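Local coordinates for protein UDP-N-acetylglucosamine 4,6-dehydratase (Vibrio fischeri, PDB 3PVZ) that binds NAD in a Rossmann-type domain and probably acts as a lyase, dehydrating UDP-N-acetylglucosamine at the 4 and 6 positions of the sugar, at residues L63-I68 against F91-L96; L39-A44 against V116-A121. All blocks are in the same frame, centred on the assembly; numbering follows the deposited sequence.

Interaction 1: L63-I68 against F91-L96. With NAD (nicotinamide-adenine-dinucleotide), chain E.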
ATOM      1  N   LEU A  63       2.412  -0.881  22.324  1.00 23.38           N
ATOM      2  CA  LEU A  63       2.105  -1.353  21.019  1.00 24.15           C
ATOM      3  C   LEU A  63       2.253  -0.275  19.960  1.00 23.46           C
ATOM      4  O   LEU A  63       1.480   0.687  19.883  1.00 23.26           O
ATOM      5  CB  LEU A  63       0.728  -2.008  21.023  1.00 25.56           C
ATOM      6  CG  LEU A  63       0.092  -2.343  19.660  1.00 29.28           C
ATOM      7  CD1 LEU A  63       1.009  -3.342  18.992  1.00 22.92           C
ATOM      8  CD2 LEU A  63      -1.365  -2.854  19.727  1.00 23.76           C
ATOM      9  N   HIS A  64       3.272  -0.444  19.135  1.00 23.41           N
ATOM     10  CA  HIS A  64       3.590   0.486  18.071  1.00 23.70           C
ATOM     11  C   HIS A  64       3.376  -0.193  16.743  1.00 24.06           C
ATOM     12  O   HIS A  64       3.853  -1.299  16.538  1.00 22.91           O
ATOM     13  CB  HIS A  64       5.015   0.975  18.159  1.00 24.56           C
ATOM     14  CG  HIS A  64       5.253   1.982  19.234  1.00 24.34           C
ATOM     15  ND1 HIS A  64       6.447   2.665  19.353  1.00 21.65           N
ATOM     16  CD2 HIS A  64       4.457   2.429  20.235  1.00 24.96           C
ATOM     17  CE1 HIS A  64       6.374   3.504  20.383  1.00 22.89           C
ATOM     18  NE2 HIS A  64       5.173   3.359  20.945  1.00 26.87           N
ATOM     19  N   VAL A  65       2.568   0.457  15.874  1.00 24.46           N
ATOM     20  CA  VAL A  65       2.229  -0.071  14.560  1.00 25.65           C
ATOM     21  C   VAL A  65       2.908   0.763  13.467  1.00 25.50           C
ATOM     22  O   VAL A  65       2.839   1.976  13.486  1.00 27.20           O
ATOM     23  CB  VAL A  65       0.688  -0.043  14.346  1.00 26.94           C
ATOM     24  CG1 VAL A  65       0.304  -0.855  13.142  1.00 27.74           C
ATOM     25  CG2 VAL A  65      -0.036  -0.556  15.630  1.00 28.60           C
ATOM     26  N   VAL A  66       3.556   0.134  12.513  1.00 25.81           N
ATOM     27  CA  VAL A  66       4.250   0.837  11.418  1.00 25.47           C
ATOM     28  C   VAL A  66       3.872   0.304  10.043  1.00 26.54           C
ATOM     29  O   VAL A  66       3.914  -0.879   9.806  1.00 27.96           O
ATOM     30  CB  VAL A  66       5.733   0.674  11.592  1.00 26.28           C
ATOM     31  CG1 VAL A  66       6.549   1.410  10.424  1.00 27.27           C
ATOM     32  CG2 VAL A  66       6.168   1.242  12.957  1.00 25.58           C
ATOM     33  N   ASP A  67       3.497   1.172   9.104  1.00 27.71           N
ATOM     34  CA  ASP A  67       3.084   0.716   7.781  1.00 28.36           C
ATOM     35  C   ASP A  67       3.098   1.907   6.866  1.00 29.70           C
ATOM     36  O   ASP A  67       2.883   3.029   7.304  1.00 28.36           O
ATOM     37  CB  ASP A  67       1.651   0.152   7.840  1.00 28.23           C
ATOM     38  CG  ASP A  67       1.306  -0.687   6.653  1.00 30.12           C
ATOM     39  OD1 ASP A  67       1.128  -0.140   5.517  1.00 30.60           O
ATOM     40  OD2 ASP A  67       1.134  -1.904   6.886  1.00 29.15           O
ATOM     41  N   ILE A  68       3.340   1.674   5.593  1.00 31.36           N
ATOM     42  CA  ILE A  68       3.417   2.786   4.678  1.00 33.65           C
ATOM     43  C   ILE A  68       2.052   3.321   4.365  1.00 34.51           C
ATOM     44  O   ILE A  68       1.958   4.474   4.012  1.00 35.25           O
ATOM     45  CB  ILE A  68       4.151   2.481   3.350  1.00 35.76           C
ATOM     46  CG1 ILE A  68       3.672   1.176   2.743  1.00 38.76           C
ATOM     47  CG2 ILE A  68       5.618   2.398   3.557  1.00 34.60           C
ATOM     48  CD1 ILE A  68       4.240   0.919   1.386  1.00 45.14           C
ATOM     49  N   PHE A  91       0.130   3.106  22.993  1.00 28.59           N
ATOM     50  CA  PHE A  91      -0.346   2.732  21.664  1.00 28.91           C
ATOM     51  C   PHE A  91      -0.136   3.887  20.671  1.00 28.69           C
ATOM     52  O   PHE A  91      -0.624   4.997  20.866  1.00 28.45           O
ATOM     53  CB  PHE A  91      -1.847   2.354  21.676  1.00 29.51           C
ATOM     54  CG  PHE A  91      -2.363   2.016  20.316  1.00 29.43           C
ATOM     55  CD1 PHE A  91      -1.952   0.895  19.689  1.00 27.81           C
ATOM     56  CD2 PHE A  91      -3.194   2.890  19.627  1.00 31.70           C
ATOM     57  CE1 PHE A  91      -2.381   0.570  18.415  1.00 31.02           C
ATOM     58  CE2 PHE A  91      -3.607   2.581  18.362  1.00 32.79           C
ATOM     59  CZ  PHE A  91      -3.200   1.397  17.758  1.00 33.77           C
ATOM     60  N   GLN A  92       0.647   3.636  19.633  1.00 28.73           N
ATOM     61  CA  GLN A  92       0.934   4.653  18.612  1.00 27.54           C
ATOM     62  C   GLN A  92       1.154   4.012  17.250  1.00 26.64           C
ATOM     63  O   GLN A  92       1.709   2.920  17.136  1.00 25.93           O
ATOM     64  CB  GLN A  92       2.153   5.481  18.973  1.00 27.54           C
ATOM     65  CG  GLN A  92       2.134   6.217  20.318  1.00 28.06           C
ATOM     66  CD  GLN A  92       3.348   7.140  20.458  1.00 26.82           C
ATOM     67  OE1 GLN A  92       3.447   8.122  19.710  1.00 25.93           O
ATOM     68  NE2 GLN A  92       4.334   6.766  21.348  1.00 23.41           N
ATOM     69  N   THR A  93       0.809   4.775  16.218  1.00 26.24           N
ATOM     70  CA  THR A  93       0.938   4.353  14.862  1.00 25.75           C
ATOM     71  C   THR A  93       1.840   5.346  14.105  1.00 26.04           C
ATOM     72  O   THR A  93       1.857   6.517  14.379  1.00 25.35           O
ATOM     73  CB  THR A  93      -0.459   4.271  14.214  1.00 26.60           C
ATOM     74  OG1 THR A  93      -0.960   5.598  14.098  1.00 28.06           O
ATOM     75  CG2 THR A  93      -1.412   3.448  15.095  1.00 24.81           C
ATOM     76  N   PHE A  94       2.557   4.854  13.100  1.00 26.91           N
ATOM     77  CA  PHE A  94       3.600   5.585  12.403  1.00 26.26           C
ATOM     78  C   PHE A  94       3.542   5.114  10.973  1.00 26.55           C
ATOM     79  O   PHE A  94       3.812   3.937  10.683  1.00 26.47           O
ATOM     80  CB  PHE A  94       5.033   5.207  12.975  1.00 26.84           C
ATOM     81  CG  PHE A  94       5.226   5.552  14.451  1.00 25.91           C
ATOM     82  CD1 PHE A  94       5.644   6.805  14.832  1.00 26.34           C
ATOM     83  CD2 PHE A  94       4.917   4.632  15.444  1.00 27.34           C
ATOM     84  CE1 PHE A  94       5.757   7.154  16.170  1.00 23.91           C
ATOM     85  CE2 PHE A  94       5.050   4.927  16.772  1.00 23.94           C
ATOM     86  CZ  PHE A  94       5.482   6.201  17.160  1.00 25.61           C
ATOM     87  N   ALA A  95       3.262   6.028  10.054  1.00 27.73           N
ATOM     88  CA  ALA A  95       3.117   5.679   8.638  1.00 27.40           C
ATOM     89  C   ALA A  95       4.472   5.750   7.957  1.00 26.92           C
ATOM     90  O   ALA A  95       4.712   6.631   7.139  1.00 28.00           O
ATOM     91  CB  ALA A  95       2.107   6.643   7.939  1.00 27.34           C
ATOM     92  N   LEU A  96       5.347   4.820   8.297  1.00 27.75           N
ATOM     93  CA  LEU A  96       6.726   4.845   7.856  1.00 27.52           C
ATOM     94  C   LEU A  96       7.011   3.621   6.955  1.00 28.28           C
ATOM     95  O   LEU A  96       6.358   2.572   7.062  1.00 28.56           O
ATOM     96  CB  LEU A  96       7.627   4.806   9.072  1.00 27.32           C
ATOM     97  CG  LEU A  96       7.622   5.916  10.130  1.00 25.95           C
ATOM     98  CD1 LEU A  96       8.637   5.564  11.298  1.00 21.54           C
ATOM     99  CD2 LEU A  96       7.939   7.201   9.486  1.00 25.54           C
TER
HETATM  100  PA  NAD E 501      -0.927  -7.196   2.843  1.00 31.58           P
HETATM  101  O1A NAD E 501      -0.671  -6.685   1.463  1.00 31.45           O
HETATM  102  O2A NAD E 501      -2.349  -6.931   3.235  1.00 31.09           O
HETATM  103  O5B NAD E 501      -0.194  -6.307   3.939  1.00 31.45           O
HETATM  104  C5B NAD E 501       1.227  -6.129   3.758  1.00 29.34           C
HETATM  105  C4B NAD E 501       1.505  -4.828   4.520  1.00 29.28           C
HETATM  106  O4B NAD E 501       2.873  -4.474   4.499  1.00 26.84           O
HETATM  107  C3B NAD E 501       0.708  -3.649   3.876  1.00 27.95           C
HETATM  108  O3B NAD E 501      -0.069  -2.968   4.839  1.00 31.61           O
HETATM  109  C2B NAD E 501       1.833  -2.765   3.289  1.00 27.90           C
HETATM  110  O2B NAD E 501       1.490  -1.391   3.149  1.00 27.07           O
HETATM  111  C1B NAD E 501       2.930  -3.082   4.332  1.00 25.44           C
HETATM  112  N9A NAD E 501       4.249  -2.751   3.815  1.00 27.82           N
HETATM  113  C8A NAD E 501       4.805  -3.182   2.673  1.00 25.60           C
HETATM  114  N7A NAD E 501       5.968  -2.647   2.490  1.00 27.29           N
HETATM  115  C5A NAD E 501       6.238  -1.896   3.600  1.00 28.62           C
HETATM  116  C6A NAD E 501       7.298  -1.086   3.995  1.00 27.31           C
HETATM  117  N6A NAD E 501       8.399  -1.045   3.174  1.00 28.79           N
HETATM  118  N1A NAD E 501       7.246  -0.429   5.149  1.00 25.09           N
HETATM  119  C2A NAD E 501       6.170  -0.505   5.926  1.00 25.50           C
HETATM  120  N3A NAD E 501       5.140  -1.236   5.577  1.00 24.89           N
HETATM  121  C4A NAD E 501       5.140  -1.932   4.448  1.00 25.64           C
HETATM  122  O3  NAD E 501      -0.491  -8.743   2.917  1.00 29.94           O
HETATM  123  PN  NAD E 501      -1.184  -9.711   4.029  1.00 30.80           P
HETATM  124  O1N NAD E 501      -2.347 -10.464   3.406  1.00 31.11           O
HETATM  125  O2N NAD E 501      -1.533  -9.160   5.350  1.00 29.17           O
HETATM  126  O5D NAD E 501      -0.023 -10.885   4.090  1.00 27.75           O
HETATM  127  C5D NAD E 501       1.069 -10.495   4.909  1.00 26.13           C
HETATM  128  C4D NAD E 501       2.130 -11.601   4.886  1.00 26.63           C
HETATM  129  O4D NAD E 501       1.493 -12.913   5.007  1.00 28.13           O
HETATM  130  C3D NAD E 501       2.850 -11.613   3.519  1.00 28.91           C
HETATM  131  O3D NAD E 501       4.202 -12.117   3.599  1.00 35.22           O
HETATM  132  C2D NAD E 501       2.052 -12.670   2.723  1.00 29.77           C
HETATM  133  O2D NAD E 501       2.820 -13.254   1.660  1.00 34.13           O
HETATM  134  C1D NAD E 501       1.760 -13.701   3.813  1.00 28.47           C
HETATM  135  N1N NAD E 501       0.635 -14.582   3.466  1.00 34.87           N
HETATM  136  C2N NAD E 501      -0.569 -14.031   3.268  1.00 36.15           C
HETATM  137  C3N NAD E 501      -1.663 -14.812   2.956  1.00 37.63           C
HETATM  138  C7N NAD E 501      -2.988 -14.221   2.706  1.00 38.80           C
HETATM  139  O7N NAD E 501      -3.876 -14.997   2.357  1.00 39.45           O
HETATM  140  N7N NAD E 501      -3.234 -12.907   2.811  1.00 36.28           N
HETATM  141  C4N NAD E 501      -1.503 -16.216   2.847  1.00 36.74           C
HETATM  142  C5N NAD E 501      -0.245 -16.748   3.076  1.00 36.03           C
HETATM  143  C6N NAD E 501       0.823 -15.902   3.377  1.00 36.84           C

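Interaction 2: L39-A44 against V116-A121. With NAD (nicotinamide-adenine-dinucleotide), chain E.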
ATOM      1  N   LEU A  39       6.119  -4.230  18.721  1.00 23.12           N
ATOM      2  CA  LEU A  39       6.255  -3.504  17.490  1.00 22.34           C
ATOM      3  C   LEU A  39       5.652  -4.376  16.362  1.00 23.33           C
ATOM      4  O   LEU A  39       6.076  -5.474  16.193  1.00 24.04           O
ATOM      5  CB  LEU A  39       7.751  -3.262  17.230  1.00 22.88           C
ATOM      6  CG  LEU A  39       8.113  -2.598  15.896  1.00 22.73           C
ATOM      7  CD1 LEU A  39       7.269  -1.236  15.644  1.00 24.05           C
ATOM      8  CD2 LEU A  39       9.601  -2.410  15.752  1.00 26.01           C
ATOM      9  N   VAL A  40       4.688  -3.860  15.580  1.00 22.85           N
ATOM     10  CA  VAL A  40       4.122  -4.583  14.468  1.00 22.36           C
ATOM     11  C   VAL A  40       4.392  -3.821  13.211  1.00 23.91           C
ATOM     12  O   VAL A  40       3.825  -2.737  12.969  1.00 24.83           O
ATOM     13  CB  VAL A  40       2.575  -4.780  14.642  1.00 23.00           C
ATOM     14  CG1 VAL A  40       1.999  -5.649  13.522  1.00 21.38           C
ATOM     15  CG2 VAL A  40       2.312  -5.411  16.011  1.00 21.50           C
ATOM     16  N   LEU A  41       5.208  -4.429  12.371  1.00 24.13           N
ATOM     17  CA  LEU A  41       5.542  -3.914  11.081  1.00 25.51           C
ATOM     18  C   LEU A  41       4.597  -4.481  10.034  1.00 25.19           C
ATOM     19  O   LEU A  41       4.282  -5.620  10.012  1.00 25.71           O
ATOM     20  CB  LEU A  41       6.973  -4.342  10.755  1.00 24.34           C
ATOM     21  CG  LEU A  41       7.950  -3.941  11.842  1.00 25.73           C
ATOM     22  CD1 LEU A  41       9.362  -4.271  11.391  1.00 25.65           C
ATOM     23  CD2 LEU A  41       7.802  -2.454  12.193  1.00 20.98           C
ATOM     24  N   GLY A  42       4.218  -3.657   9.093  1.00 27.16           N
ATOM     25  CA  GLY A  42       3.155  -3.998   8.169  1.00 27.15           C
ATOM     26  C   GLY A  42       1.854  -4.184   8.898  1.00 26.72           C
ATOM     27  O   GLY A  42       0.955  -4.959   8.464  1.00 28.08           O
ATOM     28  N   GLY A  43       1.714  -3.441   9.980  1.00 25.92           N
ATOM     29  CA  GLY A  43       0.573  -3.633  10.854  1.00 25.33           C
ATOM     30  C   GLY A  43      -0.715  -3.057  10.322  1.00 25.66           C
ATOM     31  O   GLY A  43      -1.695  -3.265  10.952  1.00 25.48           O
ATOM     32  N   ALA A  44      -0.707  -2.277   9.244  1.00 26.28           N
ATOM     33  CA  ALA A  44      -1.967  -1.851   8.586  1.00 28.45           C
ATOM     34  C   ALA A  44      -2.450  -2.847   7.524  1.00 28.73           C
ATOM     35  O   ALA A  44      -3.467  -2.633   6.892  1.00 30.71           O
ATOM     36  CB  ALA A  44      -1.840  -0.463   7.961  1.00 28.15           C
ATOM     37  N   VAL A 116       8.846  -8.209  18.288  1.00 27.30           N
ATOM     38  CA  VAL A 116       8.785  -7.490  17.017  1.00 27.87           C
ATOM     39  C   VAL A 116       8.147  -8.437  15.993  1.00 28.83           C
ATOM     40  O   VAL A 116       8.614  -9.537  15.832  1.00 28.69           O
ATOM     41  CB  VAL A 116      10.173  -7.010  16.576  1.00 28.82           C
ATOM     42  CG1 VAL A 116      10.065  -6.299  15.205  1.00 28.02           C
ATOM     43  CG2 VAL A 116      10.779  -6.080  17.676  1.00 24.88           C
ATOM     44  N   LEU A 117       7.036  -8.010  15.377  1.00 28.32           N
ATOM     45  CA  LEU A 117       6.278  -8.826  14.435  1.00 28.72           C
ATOM     46  C   LEU A 117       6.326  -8.147  13.060  1.00 28.56           C
ATOM     47  O   LEU A 117       6.049  -6.958  12.945  1.00 27.96           O
ATOM     48  CB  LEU A 117       4.816  -8.970  14.895  1.00 28.81           C
ATOM     49  CG  LEU A 117       4.543  -9.743  16.189  1.00 28.89           C
ATOM     50  CD1 LEU A 117       4.756  -8.829  17.417  1.00 24.46           C
ATOM     51  CD2 LEU A 117       3.127 -10.330  16.230  1.00 28.30           C
ATOM     52  N   ASN A 118       6.756  -8.871  12.040  1.00 29.35           N
ATOM     53  CA  ASN A 118       6.863  -8.323  10.694  1.00 29.31           C
ATOM     54  C   ASN A 118       5.882  -9.001   9.770  1.00 30.15           C
ATOM     55  O   ASN A 118       6.100 -10.131   9.349  1.00 29.53           O
ATOM     56  CB  ASN A 118       8.288  -8.490  10.180  1.00 31.35           C
ATOM     57  CG  ASN A 118       8.551  -7.787   8.825  1.00 30.83           C
ATOM     58  OD1 ASN A 118       7.682  -7.187   8.235  1.00 33.96           O
ATOM     59  ND2 ASN A 118       9.794  -7.812   8.399  1.00 35.91           N
ATOM     60  N   LEU A 119       4.792  -8.297   9.465  1.00 29.74           N
ATOM     61  CA  LEU A 119       3.796  -8.767   8.542  1.00 29.97           C
ATOM     62  C   LEU A 119       3.850  -7.867   7.317  1.00 31.01           C
ATOM     63  O   LEU A 119       2.879  -7.764   6.596  1.00 30.90           O
ATOM     64  CB  LEU A 119       2.371  -8.695   9.157  1.00 30.26           C
ATOM     65  CG  LEU A 119       2.032  -9.762  10.211  1.00 29.72           C
ATOM     66  CD1 LEU A 119       2.324 -11.179   9.683  1.00 30.54           C
ATOM     67  CD2 LEU A 119       2.744  -9.470  11.538  1.00 25.02           C
ATOM     68  N   SER A 120       5.007  -7.260   7.042  1.00 31.27           N
ATOM     69  CA  SER A 120       5.136  -6.413   5.858  1.00 31.29           C
ATOM     70  C   SER A 120       5.710  -7.272   4.736  1.00 31.88           C
ATOM     71  O   SER A 120       6.467  -8.193   5.004  1.00 33.22           O
ATOM     72  CB  SER A 120       6.013  -5.205   6.155  1.00 30.48           C
ATOM     73  OG  SER A 120       7.395  -5.570   6.140  1.00 29.24           O
ATOM     74  N   ALA A 121       5.366  -6.941   3.505  1.00 32.64           N
ATOM     75  CA  ALA A 121       5.775  -7.713   2.294  1.00 34.11           C
ATOM     76  C   ALA A 121       5.268  -7.070   1.047  1.00 34.83           C
ATOM     77  O   ALA A 121       4.339  -6.264   1.094  1.00 33.70           O
ATOM     78  CB  ALA A 121       5.237  -9.140   2.299  1.00 33.44           C
TER
HETATM   79  PA  NAD E 501      -0.927  -7.196   2.843  1.00 31.58           P
HETATM   80  O1A NAD E 501      -0.671  -6.685   1.463  1.00 31.45           O
HETATM   81  O2A NAD E 501      -2.349  -6.931   3.235  1.00 31.09           O
HETATM   82  O5B NAD E 501      -0.194  -6.307   3.939  1.00 31.45           O
HETATM   83  C5B NAD E 501       1.227  -6.129   3.758  1.00 29.34           C
HETATM   84  C4B NAD E 501       1.505  -4.828   4.520  1.00 29.28           C
HETATM   85  O4B NAD E 501       2.873  -4.474   4.499  1.00 26.84           O
HETATM   86  C3B NAD E 501       0.708  -3.649   3.876  1.00 27.95           C
HETATM   87  O3B NAD E 501      -0.069  -2.968   4.839  1.00 31.61           O
HETATM   88  C2B NAD E 501       1.833  -2.765   3.289  1.00 27.90           C
HETATM   89  O2B NAD E 501       1.490  -1.391   3.149  1.00 27.07           O
HETATM   90  C1B NAD E 501       2.930  -3.082   4.332  1.00 25.44           C
HETATM   91  N9A NAD E 501       4.249  -2.751   3.815  1.00 27.82           N
HETATM   92  C8A NAD E 501       4.805  -3.182   2.673  1.00 25.60           C
HETATM   93  N7A NAD E 501       5.968  -2.647   2.490  1.00 27.29           N
HETATM   94  C5A NAD E 501       6.238  -1.896   3.600  1.00 28.62           C
HETATM   95  C6A NAD E 501       7.298  -1.086   3.995  1.00 27.31           C
HETATM   96  N6A NAD E 501       8.399  -1.045   3.174  1.00 28.79           N
HETATM   97  N1A NAD E 501       7.246  -0.429   5.149  1.00 25.09           N
HETATM   98  C2A NAD E 501       6.170  -0.505   5.926  1.00 25.50           C
HETATM   99  N3A NAD E 501       5.140  -1.236   5.577  1.00 24.89           N
HETATM  100  C4A NAD E 501       5.140  -1.932   4.448  1.00 25.64           C
HETATM  101  O3  NAD E 501      -0.491  -8.743   2.917  1.00 29.94           O
HETATM  102  PN  NAD E 501      -1.184  -9.711   4.029  1.00 30.80           P
HETATM  103  O1N NAD E 501      -2.347 -10.464   3.406  1.00 31.11           O
HETATM  104  O2N NAD E 501      -1.533  -9.160   5.350  1.00 29.17           O
HETATM  105  O5D NAD E 501      -0.023 -10.885   4.090  1.00 27.75           O
HETATM  106  C5D NAD E 501       1.069 -10.495   4.909  1.00 26.13           C
HETATM  107  C4D NAD E 501       2.130 -11.601   4.886  1.00 26.63           C
HETATM  108  O4D NAD E 501       1.493 -12.913   5.007  1.00 28.13           O
HETATM  109  C3D NAD E 501       2.850 -11.613   3.519  1.00 28.91           C
HETATM  110  O3D NAD E 501       4.202 -12.117   3.599  1.00 35.22           O
HETATM  111  C2D NAD E 501       2.052 -12.670   2.723  1.00 29.77           C
HETATM  112  O2D NAD E 501       2.820 -13.254   1.660  1.00 34.13           O
HETATM  113  C1D NAD E 501       1.760 -13.701   3.813  1.00 28.47           C
HETATM  114  N1N NAD E 501       0.635 -14.582   3.466  1.00 34.87           N
HETATM  115  C2N NAD E 501      -0.569 -14.031   3.268  1.00 36.15           C
HETATM  116  C3N NAD E 501      -1.663 -14.812   2.956  1.00 37.63           C
HETATM  117  C7N NAD E 501      -2.988 -14.221   2.706  1.00 38.80           C
HETATM  118  O7N NAD E 501      -3.876 -14.997   2.357  1.00 39.45           O
HETATM  119  N7N NAD E 501      -3.234 -12.907   2.811  1.00 36.28           N
HETATM  120  C4N NAD E 501      -1.503 -16.216   2.847  1.00 36.74           C
HETATM  121  C5N NAD E 501      -0.245 -16.748   3.076  1.00 36.03           C
HETATM  122  C6N NAD E 501       0.823 -15.902   3.377  1.00 36.84           C

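Interaction 1: L63-I68 against F91-L96
Leu63 and Phe91 lie alongside each other, with Leu63 CD2 3.8 Å from Phe91 CD1. Leu63 CG sits at the ring edge, in its plane, and Val65 CG2 comes obliquely to Phe91 CE1. With CG anti to the backbone N (chi1 178°), the end of the Phe91 side chain swings toward strand 63-66, bringing CD1 and CE1 alongside Leu63. On the other sheet face, Phe94 CE2 stands over one face of the His64 imidazole near its rim, 3.7 Å from His64 ND1; the two planes meet obliquely, at 56°. Val66 CG1 packs on Leu96 CB. Strands 63-66 and 91-94 run parallel, 14° apart, joined by four backbone hydrogen bonds from Gln92 N, Val65 N, Phe94 N and Asp67 N. The polar ends find partners outside the pair: His64 ND1 is hydrogen-bonded to Tyr113 OH, and Gln92 NE2 to Asp90 OD1. The Asp67 carboxylate takes one ribose hydroxyl on each oxygen, NAD O2B on Asp67 OD1 (2.7 Å) and NAD O3B on Asp67 OD2 (2.6 Å). The two strands flank helix 70-83 in a beta-alpha-beta unit, and an acidic residue at the end of the fold's second strand, gripping the adenosine ribose, is characteristic of NAD-binding Rossmann folds.

Interaction 2: L39-A44 against V116-A121
Leu39 and Val116 lie side by side, Leu39 CD2 4.0 Å from Val116 CG1, on neighbouring parallel strands of a Rossmann-fold sheet. Leu41 CD1 reaches the same Val116 methyl more loosely. The opposite sheet face carries Val40 and Leu117, whose nearest side-chain atoms are farther apart, Val40 CG2 to Leu117 CD1 being 4.4 Å. The axes of strands 39-41 and 116-118 diverge by only 11°, and three backbone hydrogen bonds set their register. Leu117 N meets Leu39 O at 171°, and Leu41 N meets Leu117 O at 2.7 Å; the third, from Leu119 N to Leu41 O, comes in tilted from the carbonyl plane, just where strand 116-118 has ended.

Just beyond the strands the backbones come closer still, and they part only after Gly42 and Ser120. Gly42 has positive phi and its CA lies 3.7 Å from Ser120 CB; the absence of a side chain on Gly42 lets the two backbones come this close. Gly43 begins the turn into helix 46-56, in a glycine pattern consistent with a Rossmann dinucleotide-binding loop. Helix 46-56 also supports Val40 and Leu117, while helix 131-154 covers Leu41, Val116 and Asn118 on the other face.

The cofactor lies across both ends: Gly42 CA and Ser120 CA approach NAD O4B of the adenosine ribose, and Ala121 CB packs on the other ribose, 3.4 Å from NAD O3D. Asn118 shapes the second end. Its CG is anti to the backbone N (chi1 -173°), which carries the amide to the side where Ser120 N and OG lie, and ND2 is held by Tyr160 OH. Asn118 OD1 then closes an Asx turn by accepting Ser120 N at 2.9 Å from a tilted approach, and it takes Ser120 OG in the carbonyl plane, on a lone pair, at 2.7 Å.

Both contacts are buried parallel strand pairs of one sheet, their centres 9 Å apart, and they share a seam: strand 62-66 of interaction 1 lies next to strand 37-41 of interaction 2, with Val40 N 2.9 Å from His64 O and Val40 O 2.9 Å from Val66 N. Interaction 1 includes strand 90-94, outermost in this chain; it also borders the second subunit, whose Arg126 bonds Thr93 OG1 and whose Arg136 bonds the backbone oxygens of Ile68 and Ala95. Interaction 2 is more central and its strand pairing is largely aliphatic. At the cofactor end the first supplies a carboxylate and the second close packing by backbone and small side chains; Asp67 OD2 also accepts Ala44 N.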